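Atu0111 protein (Agrobacterium tumefaciens, PDB 2FSQ) is of unknown function but belongs to the DUF1868 family of the 2H clan, and is possibly a phosphoesterase. Local coordinates at residues R96-Y100 / W101-L105; D112-T115 / D116-D120; T149-D152 / D153-A157; R160-F163 / A164-G168; G168-H171 / P172-T176. One frame throughout, in Å; residues are numbered along the deposited sequence.

Overall arrangement
The five contacts follow one another along a single chain, each between residues close in sequence. Contact 1 is a loop after strand 84-92, and contact 2 lies on helix 111-121, which follows it. Contacts 3 and 4 share helix 150-167, at its start and its end, with centres about 17 Å apart. Contact 5 takes over at Gly168 and follows the loop toward strand 179-182; its centre is about 9 Å from that of contact 4. Contacts 1, 2, 4 and 5 all touch one another and form one continuous packed region. Contact 3 lies farther off, about 28 Å from contacts 1 and 2 between centres. Helix 150-167 starts just after strand 142-147 and ends in this region.

Contact 1 of 5, residues R96-Y100 / W101-L105; sequences RALPY and WPQTL
Ala97 and Trp101 meet across a tight reversal of the chain, in which the peptide bond between Leu98 and Pro99 is cis and Tyr100 N donates to Ala97 O at 2.9 Å. Trp101 N also comes to 3.4 Å from Ala97 O, but the angle is too poor for a bond. Arg96 lies alongside the Trp101 indole, and the two side chains point the same way. The arginine chain is extended from CG to NE. Its CG packs 3.9 Å from Trp101 CZ3, and its NH1 comes within 3.3 Å of Trp101 CH2. CZ3 sits over one face of the guanidinium. The two planes are 45° apart, so this is not a parallel stack. Trp101 CG stands anti to the backbone N, beside the carbonyl carbon (chi1 -162°). The buried indole packs on Val91 of strand 84-92, Val114 of helix 111-121 and Leu107. Arg96 NH2 forms a salt bridge with Glu93, while NH1 donates to Leu107 O and Thr109 O.

The reversal is a type VI turn with its cis proline in the third position, within the loop that joins strand 84-92 to helix 111-121. Leu98 CD2 is 3.3 Å from Trp101 O, and Leu98 CD1 meets Gln103 NE2 at 3.8 Å, the two side chains crossing nearly at right angles. A type I turn follows from Pro102 to Leu105, closed by Leu105 N on Pro102 O at 3.1 Å. Trp101 NE1 gives a weak, bent hydrogen bond to Leu105 O (3.3 Å, 124°) and another weak one to Pro106 O.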
# COMPACT_ATOMS: atom_id res chain seq x y z
N ARG A 96 -17.83 4.81 1.16
CA ARG A 96 -18.74 5.30 0.15
C ARG A 96 -19.06 6.76 0.43
O ARG A 96 -20.16 7.10 0.89
CB ARG A 96 -20.00 4.45 0.10
CG ARG A 96 -19.74 3.07 -0.42
CD ARG A 96 -20.95 2.18 -0.25
NE ARG A 96 -20.79 0.92 -0.97
CZ ARG A 96 -21.00 0.77 -2.28
NH1 ARG A 96 -21.39 1.81 -3.02
NH2 ARG A 96 -20.83 -0.42 -2.86
N ALA A 97 -18.08 7.63 0.18
CA ALA A 97 -18.21 9.04 0.53
C ALA A 97 -17.28 9.90 -0.31
O ALA A 97 -16.18 9.46 -0.64
CB ALA A 97 -17.88 9.23 2.00
N LEU A 98 -17.71 11.12 -0.62
CA LEU A 98 -16.81 12.11 -1.22
C LEU A 98 -15.83 12.54 -0.13
O LEU A 98 -16.21 12.62 1.04
CB LEU A 98 -17.61 13.33 -1.71
CG LEU A 98 -18.80 13.04 -2.63
CD1 LEU A 98 -19.51 14.33 -3.00
CD2 LEU A 98 -18.38 12.29 -3.89
N PRO A 99 -14.58 12.86 -0.49
CA PRO A 99 -13.93 12.91 -1.79
C PRO A 99 -13.21 11.62 -2.16
O PRO A 99 -12.20 11.66 -2.88
CB PRO A 99 -12.90 14.03 -1.59
CG PRO A 99 -12.44 13.81 -0.20
CD PRO A 99 -13.68 13.35 0.57
N TYR A 100 -13.72 10.48 -1.68
CA TYR A 100 -13.11 9.18 -1.96
C TYR A 100 -13.89 8.40 -3.01
O TYR A 100 -13.70 7.20 -3.18
CB TYR A 100 -13.01 8.36 -0.66
CG TYR A 100 -12.39 9.11 0.48
CD1 TYR A 100 -13.19 9.77 1.42
CD2 TYR A 100 -11.01 9.24 0.58
CE1 TYR A 100 -12.62 10.49 2.46
CE2 TYR A 100 -10.43 9.97 1.61
CZ TYR A 100 -11.24 10.61 2.53
OH TYR A 100 -10.64 11.32 3.55
N TRP A 101 -14.77 9.12 -3.71
CA TRP A 101 -15.73 8.54 -4.65
C TRP A 101 -15.95 9.59 -5.73
O TRP A 101 -15.90 10.79 -5.44
CB TRP A 101 -17.03 8.29 -3.90
CG TRP A 101 -17.99 7.36 -4.54
CD1 TRP A 101 -19.01 7.68 -5.41
CD2 TRP A 101 -18.06 5.94 -4.34
NE1 TRP A 101 -19.70 6.54 -5.75
CE2 TRP A 101 -19.14 5.46 -5.12
CE3 TRP A 101 -17.32 5.03 -3.57
CZ2 TRP A 101 -19.47 4.10 -5.17
CZ3 TRP A 101 -17.67 3.68 -3.62
CH2 TRP A 101 -18.74 3.24 -4.41
N PRO A 102 -16.21 9.16 -6.99
CA PRO A 102 -16.49 10.16 -8.01
C PRO A 102 -17.86 10.80 -7.80
O PRO A 102 -18.82 10.07 -7.63
CB PRO A 102 -16.48 9.36 -9.31
CG PRO A 102 -16.82 7.98 -8.93
CD PRO A 102 -16.22 7.79 -7.53
N GLN A 103 -17.94 12.13 -7.80
CA GLN A 103 -19.25 12.76 -7.59
C GLN A 103 -20.27 12.42 -8.66
O GLN A 103 -21.47 12.52 -8.42
CB GLN A 103 -19.13 14.28 -7.45
CG GLN A 103 -20.41 14.94 -6.90
CD GLN A 103 -20.20 16.35 -6.41
OE1 GLN A 103 -19.30 17.06 -6.87
NE2 GLN A 103 -21.04 16.78 -5.49
N THR A 104 -19.82 12.00 -9.84
CA THR A 104 -20.75 11.63 -10.91
C THR A 104 -21.50 10.32 -10.66
O THR A 104 -22.46 10.02 -11.37
CB THR A 104 -20.00 11.48 -12.23
OG1 THR A 104 -18.99 10.48 -12.06
CG2 THR A 104 -19.35 12.78 -12.62
N LEU A 105 -21.08 9.54 -9.67
CA LEU A 105 -21.70 8.23 -9.40
C LEU A 105 -22.42 8.19 -8.08
O LEU A 105 -21.89 8.64 -7.07
CB LEU A 105 -20.65 7.12 -9.40
CG LEU A 105 -19.94 6.78 -10.71
CD1 LEU A 105 -19.05 5.56 -10.50
CD2 LEU A 105 -20.96 6.53 -11.80

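Contact 2 of 5, residues D112-T115 / D116-D120; sequences DAVT and DYYRD
Val114 and Tyr118 make the main side-chain contact, one helical turn apart and pointing the same way. Val114 CG1 lies 3.4 Å from Tyr118 CE2 and 3.7 Å from Tyr118 CD2, and it meets the ring obliquely. CG1 reaches the ring because it stands opposite the backbone N (chi1 -174°), leaning toward the next turn. The backbone carries the regular alpha-helical ladder. Tyr118 N donates to Val114 O at 3.0 Å, and Arg119 N to Thr115 O at 2.8 Å. Asp116 N bonds to Asp112 O at 3.0 Å, while the Asp116 carboxylate folds back beside the same oxygen, its CG 3.3 Å from Asp112 O. Both carboxylate oxygens, OD1 and OD2, lie about equally far from Asp112 O. All three are acceptors, so this is proximity and not a bond.

Thr115 OG1 is bonded to Ile111 O, one turn back, and to Asn43 ND2. Tyr117 OH bonds to Thr104 OG1, and Tyr118, which packs on Pro102, bonds through its OH to Phe167 O at the end of helix 150-167. Helix 111-121 packs on strands 222-226 and 233-237 through Thr115, with Tyr118 on Phe223 and Arg119 on Leu235.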
# COMPACT_ATOMS: atom_id res chain seq x y z
N ASP A 112 -18.73 -3.43 -8.55
CA ASP A 112 -18.48 -3.92 -9.91
C ASP A 112 -18.87 -2.94 -11.02
O ASP A 112 -18.21 -2.88 -12.06
CB ASP A 112 -19.15 -5.27 -10.15
CG ASP A 112 -18.40 -6.43 -9.52
OD1 ASP A 112 -17.27 -6.24 -8.99
OD2 ASP A 112 -18.94 -7.56 -9.58
N ALA A 113 -19.95 -2.18 -10.81
CA ALA A 113 -20.34 -1.15 -11.77
C ALA A 113 -19.36 0.02 -11.79
O ALA A 113 -19.11 0.62 -12.83
CB ALA A 113 -21.79 -0.68 -11.53
N VAL A 114 -18.77 0.35 -10.64
CA VAL A 114 -17.74 1.39 -10.64
C VAL A 114 -16.51 0.90 -11.43
O VAL A 114 -15.92 1.65 -12.21
CB VAL A 114 -17.34 1.83 -9.21
CG1 VAL A 114 -16.37 2.99 -9.30
CG2 VAL A 114 -18.58 2.23 -8.38
N THR A 115 -16.13 -0.35 -11.21
CA THR A 115 -15.03 -0.98 -11.94
C THR A 115 -15.26 -0.90 -13.46
O THR A 115 -14.35 -0.52 -14.20
CB THR A 115 -14.81 -2.42 -11.44
OG1 THR A 115 -14.45 -2.39 -10.05
CG2 THR A 115 -13.69 -3.10 -12.24
N ASP A 116 -16.48 -1.19 -13.91
CA ASP A 116 -16.81 -1.07 -15.35
C ASP A 116 -16.68 0.37 -15.87
O ASP A 116 -16.15 0.58 -16.97
CB ASP A 116 -18.21 -1.61 -15.66
CG ASP A 116 -18.38 -3.10 -15.30
OD1 ASP A 116 -17.39 -3.86 -15.25
OD2 ASP A 116 -19.54 -3.52 -15.10
N TYR A 117 -17.19 1.34 -15.11
CA TYR A 117 -17.11 2.76 -15.48
C TYR A 117 -15.65 3.18 -15.67
O TYR A 117 -15.30 3.82 -16.66
CB TYR A 117 -17.85 3.62 -14.43
CG TYR A 117 -17.66 5.14 -14.43
CD1 TYR A 117 -18.39 5.97 -15.29
CD2 TYR A 117 -16.83 5.75 -13.49
CE1 TYR A 117 -18.25 7.38 -15.24
CE2 TYR A 117 -16.69 7.16 -13.43
CZ TYR A 117 -17.40 7.97 -14.30
OH TYR A 117 -17.25 9.37 -14.23
N TYR A 118 -14.80 2.75 -14.74
CA TYR A 118 -13.40 3.06 -14.82
C TYR A 118 -12.63 2.30 -15.91
O TYR A 118 -11.78 2.89 -16.59
CB TYR A 118 -12.75 2.84 -13.47
CG TYR A 118 -13.09 3.90 -12.45
CD1 TYR A 118 -13.26 5.23 -12.81
CD2 TYR A 118 -13.14 3.57 -11.10
CE1 TYR A 118 -13.55 6.20 -11.86
CE2 TYR A 118 -13.41 4.53 -10.14
CZ TYR A 118 -13.61 5.84 -10.52
OH TYR A 118 -13.84 6.79 -9.57
N ARG A 119 -12.91 1.01 -16.06
CA ARG A 119 -12.28 0.22 -17.13
C ARG A 119 -12.49 0.89 -18.49
O ARG A 119 -11.57 0.96 -19.32
CB ARG A 119 -12.80 -1.22 -17.15
CG ARG A 119 -12.04 -2.14 -18.10
CD ARG A 119 -12.92 -3.29 -18.57
NE ARG A 119 -12.95 -4.43 -17.65
CZ ARG A 119 -12.09 -5.45 -17.68
NH1 ARG A 119 -11.10 -5.48 -18.57
NH2 ARG A 119 -12.22 -6.45 -16.82
N ASP A 120 -13.70 1.42 -18.69
CA ASP A 120 -14.05 2.15 -19.90
C ASP A 120 -13.32 3.48 -19.99
O ASP A 120 -12.73 3.80 -21.01
CB ASP A 120 -15.57 2.38 -19.97
CG ASP A 120 -15.96 3.28 -21.14
OD1 ASP A 120 -15.54 3.01 -22.29
OD2 ASP A 120 -16.69 4.27 -20.90

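Contact 3 of 5, residues T149-D152 / D153-A157; sequences TAED and DSIVA
Asp152 and Asp153 both set CG beside the backbone N (chi1 -68° and -65°), and for Asp152 this brings the carboxylate to the Thr149 side chain. The result is a capping box at the start of helix 150-167, with Thr149 as N-cap. Asp152 OD2 accepts twice. Thr149 OG1 donates to it at 2.7 Å from above the carboxylate plane, while Thr149 N donates to the anti lone pair of Asp152 OD2 at 3.0 Å. In return, Asp152 N gives a weak bond to Thr149 OG1. The other oxygen, Asp152 OD1, accepts from Asn132 N, so the buried carboxylate is gripped at both ends. The Asp153 carboxylate packs beside Thr149 O, and its OD1 accepts from Gly147 N, on the strand leading into the helix. Both acids sit at the helix N-terminus, where the helix dipole would probably favour their negative charge.

The first helical bonds are long. Asp153 N on Thr149 O and Ser154 N on Ala150 O are both weak, whereas Ile155 N meets Glu151 O at 3.0 Å. Ile155 CG1 rests 3.3 Å from Glu151 O, and its side chain packs on Phe131, as do those of Asp152 and Val156. The helix tightens at Val156 N, which donates to Asp152 O at 2.9 Å and 171°.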
# COMPACT_ATOMS: atom_id res chain seq x y z
N THR A 149 15.18 8.84 -7.96
CA THR A 149 15.75 10.18 -8.16
C THR A 149 14.63 11.23 -8.03
O THR A 149 13.43 10.89 -8.10
CB THR A 149 16.40 10.34 -9.55
OG1 THR A 149 15.36 10.29 -10.54
CG2 THR A 149 17.44 9.23 -9.82
N ALA A 150 15.01 12.49 -7.84
CA ALA A 150 14.02 13.55 -7.74
C ALA A 150 13.13 13.63 -8.99
O ALA A 150 11.94 13.91 -8.90
CB ALA A 150 14.68 14.90 -7.44
N GLU A 151 13.70 13.34 -10.16
CA GLU A 151 12.90 13.29 -11.37
C GLU A 151 11.82 12.20 -11.31
O GLU A 151 10.73 12.39 -11.84
CB GLU A 151 13.82 13.07 -12.59
CG GLU A 151 13.09 13.28 -13.89
CD GLU A 151 13.81 12.70 -15.10
OE1 GLU A 151 14.65 11.78 -14.92
OE2 GLU A 151 13.49 13.12 -16.24
N ASP A 152 12.13 11.04 -10.72
CA ASP A 152 11.11 10.00 -10.55
C ASP A 152 9.91 10.46 -9.73
O ASP A 152 8.79 10.11 -10.05
CB ASP A 152 11.70 8.74 -9.91
CG ASP A 152 12.67 8.03 -10.83
OD1 ASP A 152 12.21 7.54 -11.86
OD2 ASP A 152 13.88 8.01 -10.51
N ASP A 153 10.16 11.26 -8.70
CA ASP A 153 9.05 11.84 -7.94
C ASP A 153 8.12 12.67 -8.83
O ASP A 153 6.89 12.60 -8.72
CB ASP A 153 9.56 12.70 -6.79
CG ASP A 153 10.30 11.89 -5.75
OD1 ASP A 153 9.81 10.80 -5.36
OD2 ASP A 153 11.38 12.35 -5.33
N SER A 154 8.72 13.46 -9.72
CA SER A 154 7.95 14.27 -10.64
C SER A 154 7.15 13.40 -11.62
O SER A 154 5.99 13.67 -11.89
CB SER A 154 8.87 15.27 -11.34
OG SER A 154 8.19 16.01 -12.32
N ILE A 155 7.75 12.32 -12.09
CA ILE A 155 7.06 11.43 -13.01
C ILE A 155 5.87 10.73 -12.35
O ILE A 155 4.77 10.72 -12.91
CB ILE A 155 8.05 10.39 -13.60
CG1 ILE A 155 9.11 11.10 -14.44
CG2 ILE A 155 7.30 9.34 -14.43
CD1 ILE A 155 10.26 10.21 -14.82
N VAL A 156 6.07 10.16 -11.17
CA VAL A 156 4.96 9.46 -10.53
C VAL A 156 3.86 10.45 -10.12
O VAL A 156 2.69 10.10 -10.16
CB VAL A 156 5.43 8.47 -9.40
CG1 VAL A 156 5.94 9.20 -8.17
CG2 VAL A 156 4.31 7.49 -9.04
N ALA A 157 4.23 11.69 -9.81
CA ALA A 157 3.20 12.69 -9.49
C ALA A 157 2.35 12.96 -10.73
O ALA A 157 1.15 13.21 -10.63
CB ALA A 157 3.83 13.98 -8.99

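Contact 4 of 5, residues R160-F163 / A164-G168; sequences RDTF and ADFFG
Phe163 O takes a short backbone hydrogen bond from Phe167 N, 2.7 Å long. The same oxygen lies at the edge of the Phe167 ring and in its plane, with CD2 of Phe167 only 3.2 Å from Phe163 O. One turn of helix therefore presents both an N-H and an aromatic edge to one carbonyl. The pattern repeats beside it. Phe166 N donates to Thr162 O at 3.2 Å, and the ring edge atom Phe166 CD1 comes to 3.3 Å from Thr162 O.

The side chains then run in pairs, each pair pointing the same way. Phe163 CD1 meets Phe167 CE2 at 3.9 Å, an oblique approach to the Phe163 ring. Four residues apart, the two leave the helix on the same side, and their like first torsions (-79° and -83°) keep the side chains pointing the same way. On the next face of the helix, Thr162 CG2 touches Phe166 CE1 at 3.9 Å. Thr162 OG1 turns back to Leu158 O.

These are the last turns of an alpha helix. Gly168 N still bonds to Ala164 O at 2.8 Å, but Gly168 itself leaves helical geometry with a positive phi of 78°.

The buried face looks onto the four-stranded antiparallel sheet. Phe163 packs on Val87 and Phe88 of strand 84-92 and, with Phe167, on Val45 of strand 42-48. Phe125, from the loop after helix 111-121, stacks on Phe163 and meets Phe166 edge-to-face, and Arg160 NH1 bonds to Val87 O of strand 84-92.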
# COMPACT_ATOMS: atom_id res chain seq x y z
N ARG A 160 -0.20 10.25 -11.06
CA ARG A 160 -1.28 10.42 -10.08
C ARG A 160 -2.21 11.56 -10.45
O ARG A 160 -3.41 11.42 -10.32
CB ARG A 160 -0.72 10.59 -8.67
CG ARG A 160 -0.28 9.26 -8.09
CD ARG A 160 0.42 9.39 -6.74
NE ARG A 160 -0.33 10.26 -5.83
CZ ARG A 160 -1.39 9.88 -5.12
NH1 ARG A 160 -1.85 8.63 -5.20
NH2 ARG A 160 -2.01 10.77 -4.35
N ASP A 161 -1.65 12.67 -10.93
CA ASP A 161 -2.51 13.78 -11.34
C ASP A 161 -3.39 13.34 -12.51
O ASP A 161 -4.57 13.72 -12.60
CB ASP A 161 -1.67 14.98 -11.77
CG ASP A 161 -1.05 15.73 -10.60
OD1 ASP A 161 -1.48 15.50 -9.45
OD2 ASP A 161 -0.12 16.54 -10.85
N THR A 162 -2.82 12.55 -13.41
CA THR A 162 -3.58 12.08 -14.54
C THR A 162 -4.67 11.11 -14.08
O THR A 162 -5.82 11.19 -14.51
CB THR A 162 -2.66 11.45 -15.62
OG1 THR A 162 -1.59 12.36 -15.93
CG2 THR A 162 -3.43 11.12 -16.92
N PHE A 163 -4.33 10.20 -13.15
CA PHE A 163 -5.35 9.32 -12.60
C PHE A 163 -6.48 10.07 -11.92
O PHE A 163 -7.62 9.64 -12.01
CB PHE A 163 -4.76 8.29 -11.64
CG PHE A 163 -4.09 7.12 -12.33
CD1 PHE A 163 -4.77 6.36 -13.28
CD2 PHE A 163 -2.80 6.76 -11.99
CE1 PHE A 163 -4.14 5.27 -13.90
CE2 PHE A 163 -2.18 5.69 -12.58
CZ PHE A 163 -2.83 4.94 -13.55
N ALA A 164 -6.16 11.17 -11.24
CA ALA A 164 -7.20 11.94 -10.56
C ALA A 164 -8.22 12.43 -11.58
O ALA A 164 -9.42 12.43 -11.31
CB ALA A 164 -6.60 13.11 -9.79
N ASP A 165 -7.76 12.84 -12.76
CA ASP A 165 -8.67 13.26 -13.82
C ASP A 165 -9.57 12.11 -14.28
O ASP A 165 -10.77 12.30 -14.47
CB ASP A 165 -7.89 13.82 -15.01
CG ASP A 165 -7.26 15.16 -14.72
OD1 ASP A 165 -7.72 15.86 -13.79
OD2 ASP A 165 -6.29 15.53 -15.43
N PHE A 166 -8.99 10.93 -14.49
CA PHE A 166 -9.78 9.77 -14.91
C PHE A 166 -10.73 9.23 -13.84
O PHE A 166 -11.86 8.84 -14.13
CB PHE A 166 -8.86 8.66 -15.44
CG PHE A 166 -8.36 8.90 -16.85
CD1 PHE A 166 -7.36 9.83 -17.10
CD2 PHE A 166 -8.93 8.22 -17.91
CE1 PHE A 166 -6.91 10.06 -18.40
CE2 PHE A 166 -8.48 8.44 -19.22
CZ PHE A 166 -7.48 9.36 -19.46
N PHE A 167 -10.27 9.22 -12.60
CA PHE A 167 -11.09 8.69 -11.51
C PHE A 167 -12.13 9.69 -11.02
O PHE A 167 -13.15 9.29 -10.46
CB PHE A 167 -10.19 8.22 -10.36
CG PHE A 167 -9.64 6.83 -10.56
CD1 PHE A 167 -10.21 5.76 -9.89
CD2 PHE A 167 -8.55 6.60 -11.42
CE1 PHE A 167 -9.72 4.46 -10.06
CE2 PHE A 167 -8.06 5.29 -11.59
CZ PHE A 167 -8.65 4.23 -10.91
N GLY A 168 -11.86 10.98 -11.23
CA GLY A 168 -12.82 12.05 -10.93
C GLY A 168 -12.91 12.41 -9.46
O GLY A 168 -13.93 12.93 -9.01

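Contact 5 of 5, residues G168-H171 / P172-T176; sequences GYRH and PDHDT
Arg170 and His174 form the tightly packed part of this contact. The extended arginine chain crosses the imidazole, and its CG sits over the ring face, a CH-pi contact of 4.1 Å from Arg170 CG to the centroid of the His174 ring. Further out, Arg170 NH1 is 3.5 Å from His174 CD2, and NE2 of the histidine lies over the centre of the guanidinium. The guanidinium and ring planes are 32° apart. Arg170 has two modelled conformers, and this packing, like the water bridge on the outer side, belongs to one of them. The His174 ring is held by its nitrogens. ND1 is hydrogen-bonded to a water that accepts a hydrogen bond from His171 N, with both His174 ND1 and His171 N 2.9 Å from the water oxygen. NE2 bonds to Asp161 OD1 on helix 150-167. The ring swings to this place because its CG stands opposite the backbone N (chi1 -179°).

The outer side is looser. Arg170 NH1 and Asp175 OD1 have opposite charges but stay 4.0 Å apart, too far for a salt bridge. A second water spans them, 2.7 Å from Arg170 NH1, and donates to Asp175 OD1. This surface is largely exposed. By contrast, the rings of His171 and Tyr100 meet edge-to-face, and Pro172 packs on Pro99 and Tyr100.

The backbone between the two parts is tight. His174 N donates to His171 O at 3.0 Å. Together with Pro172 in the second position, this marks a type I beta turn, His171 to His174, in the loop that leads from helix 150-167 toward strand 179-182.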
# COMPACT_ATOMS: atom_id res chain seq x y z
N GLY A 168 -11.86 10.98 -11.23
CA GLY A 168 -12.82 12.05 -10.93
C GLY A 168 -12.91 12.41 -9.46
O GLY A 168 -13.93 12.93 -9.01
N TYR A 169 -11.84 12.18 -8.71
CA TYR A 169 -11.72 12.67 -7.34
C TYR A 169 -10.25 12.75 -6.99
O TYR A 169 -9.40 12.20 -7.69
CB TYR A 169 -12.44 11.75 -6.33
CG TYR A 169 -11.93 10.32 -6.34
CD1 TYR A 169 -10.72 9.98 -5.71
CD2 TYR A 169 -12.64 9.32 -6.97
CE1 TYR A 169 -10.26 8.66 -5.73
CE2 TYR A 169 -12.18 8.02 -6.99
CZ TYR A 169 -11.00 7.70 -6.37
OH TYR A 169 -10.58 6.40 -6.42
N ARG A 170 -9.98 13.46 -5.89
CA ARG A 170 -8.66 13.54 -5.26
C ARG A 170 -8.87 13.40 -3.75
O ARG A 170 -9.80 14.00 -3.19
CB ARG A 170 -7.98 14.89 -5.53
CG ARG A 170 -7.38 15.06 -6.91
CD ARG A 170 -6.90 16.49 -7.17
NE ARG A 170 -6.23 16.61 -8.47
CZ ARG A 170 -5.04 17.18 -8.65
NH1 ARG A 170 -4.38 17.71 -7.64
NH2 ARG A 170 -4.52 17.23 -9.87
N HIS A 171 -8.02 12.62 -3.10
CA HIS A 171 -8.05 12.55 -1.63
C HIS A 171 -7.37 13.79 -1.03
O HIS A 171 -6.60 14.47 -1.71
CB HIS A 171 -7.32 11.29 -1.15
CG HIS A 171 -8.00 10.02 -1.53
ND1 HIS A 171 -7.57 8.79 -1.07
CD2 HIS A 171 -9.07 9.77 -2.33
CE1 HIS A 171 -8.35 7.84 -1.56
NE2 HIS A 171 -9.28 8.41 -2.32
N PRO A 172 -7.66 14.08 0.25
CA PRO A 172 -7.00 15.22 0.91
C PRO A 172 -5.47 15.20 0.85
O PRO A 172 -4.84 16.25 0.73
CB PRO A 172 -7.50 15.11 2.37
CG PRO A 172 -8.89 14.53 2.18
CD PRO A 172 -8.70 13.48 1.11
N ASP A 173 -4.88 14.01 0.91
CA ASP A 173 -3.42 13.92 0.88
C ASP A 173 -2.85 13.79 -0.55
O ASP A 173 -1.70 13.38 -0.71
CB ASP A 173 -2.94 12.73 1.74
CG ASP A 173 -3.28 11.39 1.12
OD1 ASP A 173 -4.00 11.39 0.11
OD2 ASP A 173 -2.81 10.35 1.63
N HIS A 174 -3.63 14.13 -1.58
CA HIS A 174 -3.21 13.83 -2.95
C HIS A 174 -1.79 14.29 -3.25
O HIS A 174 -0.98 13.52 -3.79
CB HIS A 174 -4.18 14.42 -3.98
CG HIS A 174 -3.80 14.13 -5.39
ND1 HIS A 174 -4.19 12.98 -6.06
CD2 HIS A 174 -3.01 14.81 -6.26
CE1 HIS A 174 -3.69 12.99 -7.28
NE2 HIS A 174 -2.96 14.08 -7.42
N ASP A 175 -1.48 15.54 -2.92
CA ASP A 175 -0.18 16.11 -3.25
C ASP A 175 0.93 15.77 -2.25
O ASP A 175 2.10 16.03 -2.54
CB ASP A 175 -0.29 17.63 -3.38
CG ASP A 175 -1.03 18.04 -4.63
OD1 ASP A 175 -0.85 17.40 -5.69
OD2 ASP A 175 -1.77 19.05 -4.55
N THR A 176 0.55 15.24 -1.09
CA THR A 176 1.52 14.85 -0.06
C THR A 176 1.52 13.34 0.19
O THR A 176 1.95 12.87 1.25
CB THR A 176 1.18 15.55 1.26
OG1 THR A 176 -0.20 15.31 1.59
CG2 THR A 176 1.46 17.05 1.15
O HOH W 1 -1.78 17.98 -8.09
O HOH W 2 -5.89 11.23 -4.44